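Local coordinates for superantigen-like protein (Staphylococcus aureus, PDB 4O1N) that probably acts as a secreted virulence protease, cleaving host collagens and cytokines such as IL8, IL17A and interferon-gamma, at residues K106-Q111 and S138-S143. Numbering follows the deposited sequence.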
loop_
_atom_site.group_PDB
_atom_site.type_symbol
_atom_site.label_atom_id
_atom_site.label_comp_id
_atom_site.label_asym_id
_atom_site.label_seq_id
_atom_site.Cartn_x
_atom_site.Cartn_y
_atom_site.Cartn_z
ATOM N N LYS A 106 7.057 -5.343 -8.511
ATOM C CA LYS A 106 7.911 -6.417 -8.959
ATOM C C LYS A 106 8.223 -7.240 -7.747
ATOM O O LYS A 106 8.522 -6.680 -6.688
ATOM C CB LYS A 106 9.210 -5.891 -9.546
ATOM C CG LYS A 106 9.034 -5.018 -10.758
ATOM C CD LYS A 106 10.346 -4.943 -11.539
ATOM C CE LYS A 106 10.311 -3.933 -12.703
ATOM N NZ LYS A 106 11.117 -2.710 -12.371
ATOM N N SER A 107 8.155 -8.557 -7.933
ATOM C CA SER A 107 8.585 -9.532 -6.954
ATOM C C SER A 107 10.044 -9.349 -6.618
ATOM O O SER A 107 10.794 -8.707 -7.342
ATOM C CB SER A 107 8.374 -10.958 -7.498
ATOM O OG SER A 107 6.990 -11.280 -7.574
ATOM N N ASN A 108 10.443 -9.915 -5.501
ATOM C CA ASN A 108 11.842 -9.860 -5.115
ATOM C C ASN A 108 12.678 -10.587 -6.167
ATOM O O ASN A 108 12.333 -11.665 -6.651
ATOM C CB ASN A 108 12.072 -10.450 -3.713
ATOM C CG ASN A 108 11.670 -9.500 -2.593
ATOM O OD1 ASN A 108 11.282 -8.350 -2.828
ATOM N ND2 ASN A 108 11.759 -9.989 -1.367
ATOM N N SER A 109 13.762 -9.943 -6.532
ATOM C CA SER A 109 14.715 -10.495 -7.435
ATOM C C SER A 109 15.665 -11.492 -6.746
ATOM O O SER A 109 16.217 -12.352 -7.404
ATOM C CB SER A 109 15.427 -9.341 -8.127
ATOM O OG SER A 109 16.442 -9.812 -8.976
ATOM N N VAL A 110 15.809 -11.439 -5.429
ATOM C CA VAL A 110 16.396 -12.589 -4.687
ATOM C C VAL A 110 15.271 -13.435 -4.059
ATOM O O VAL A 110 14.582 -12.995 -3.120
ATOM C CB VAL A 110 17.514 -12.177 -3.661
ATOM C CG1 VAL A 110 17.365 -10.742 -3.173
ATOM C CG2 VAL A 110 17.610 -13.137 -2.466
ATOM N N GLN A 111 15.077 -14.635 -4.604
ATOM C CA GLN A 111 13.961 -15.499 -4.189
ATOM C C GLN A 111 14.360 -16.554 -3.188
ATOM O O GLN A 111 13.513 -17.102 -2.511
ATOM C CB GLN A 111 13.311 -16.205 -5.397
ATOM C CG GLN A 111 12.226 -15.385 -6.098
ATOM C CD GLN A 111 11.100 -14.879 -5.162
ATOM O OE1 GLN A 111 10.703 -13.699 -5.189
ATOM N NE2 GLN A 111 10.583 -15.787 -4.337
ATOM N N SER A 138 9.933 -6.811 3.903
ATOM C CA SER A 138 10.478 -7.984 3.245
ATOM C C SER A 138 10.655 -7.712 1.779
ATOM O O SER A 138 11.340 -8.465 1.133
ATOM C CB SER A 138 9.557 -9.201 3.456
ATOM O OG SER A 138 8.302 -9.020 2.811
ATOM N N LYS A 139 10.040 -6.641 1.258
ATOM C CA LYS A 139 9.889 -6.437 -0.186
ATOM C C LYS A 139 10.851 -5.385 -0.742
ATOM O O LYS A 139 10.974 -4.276 -0.204
ATOM C CB LYS A 139 8.438 -6.071 -0.545
ATOM C CG LYS A 139 7.514 -7.271 -0.704
ATOM C CD LYS A 139 6.052 -6.911 -0.965
ATOM C CE LYS A 139 5.820 -5.896 -2.104
ATOM N NZ LYS A 139 6.385 -6.288 -3.422
ATOM N N GLU A 140 11.517 -5.753 -1.842
ATOM C CA GLU A 140 12.447 -4.885 -2.528
ATOM C C GLU A 140 11.721 -3.714 -3.122
ATOM O O GLU A 140 12.185 -2.592 -3.006
ATOM C CB GLU A 140 13.195 -5.649 -3.633
ATOM C CG GLU A 140 14.189 -6.690 -3.120
ATOM C CD GLU A 140 14.698 -7.645 -4.196
ATOM O OE1 GLU A 140 14.773 -7.259 -5.407
ATOM O OE2 GLU A 140 15.025 -8.799 -3.797
ATOM N N ASP A 141 10.599 -3.987 -3.794
ATOM C CA ASP A 141 9.778 -2.966 -4.472
ATOM C C ASP A 141 8.410 -2.935 -3.777
ATOM O O ASP A 141 7.658 -3.906 -3.840
ATOM C CB ASP A 141 9.627 -3.327 -5.940
ATOM C CG ASP A 141 8.932 -2.238 -6.760
ATOM O OD1 ASP A 141 9.234 -1.045 -6.558
ATOM O OD2 ASP A 141 8.103 -2.580 -7.626
ATOM N N ILE A 142 8.110 -1.852 -3.063
ATOM C CA ILE A 142 6.952 -1.845 -2.205
ATOM C C ILE A 142 6.152 -0.607 -2.483
ATOM O O ILE A 142 6.699 0.489 -2.694
ATOM C CB ILE A 142 7.337 -1.904 -0.714
ATOM C CG1 ILE A 142 6.101 -1.979 0.165
ATOM C CG2 ILE A 142 8.149 -0.675 -0.292
ATOM C CD1 ILE A 142 6.391 -2.413 1.584
ATOM N N SER A 143 4.841 -0.784 -2.463
ATOM C CA SER A 143 3.925 0.217 -2.954
ATOM C C SER A 143 3.428 1.127 -1.844
ATOM O O SER A 143 3.315 0.715 -0.678
ATOM C CB SER A 143 2.739 -0.452 -3.651
ATOM O OG SER A 143 1.871 -1.025 -2.721
#
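At the end of strand 98-106, Lys106 donates its backbone N-H to Asp141 OD2, 3.1 Å from N, on the lone pair turned from the other carboxylate oxygen. With chi1 at -173°, the Asp141 carboxylate swings away from its own N and toward Lys106; OD2 is also salt-bridged to Lys74, while OD1 is hydrogen-bonded to Ser197. The Lys139 chain bends at its last two torsions, so that NZ donates to Asp141 O and pairs with Asp84, whose other oxygen holds Ser107 OG, so one carboxylate serves both segments. Asn108 grips the opposing loop with both ends of its amide. OD1 accepts the N-H of Glu140 at 2.8 Å, nearly straight at 174°, and ND2 donates to Ser138 O at 3.0 Å, with that oxygen close to the amide plane. This double grip fixes the amide's rotation. The Glu140 carboxylate lies stacked on it, the two planes only 6° apart, and reaches onward to the next two peptides. Ser109 N meets OE1 from above the carboxylate plane at 3.1 Å, whereas Val110 N approaches the syn lone pair of OE2 at 3.2 Å. Both oxygens thus accept backbone N-H groups, which would probably stabilise the negative charge. Side chains reading backbone in both directions join the end of the OB-fold to the beta-grasp domain, the two-domain architecture of staphylococcal superantigen-like proteins.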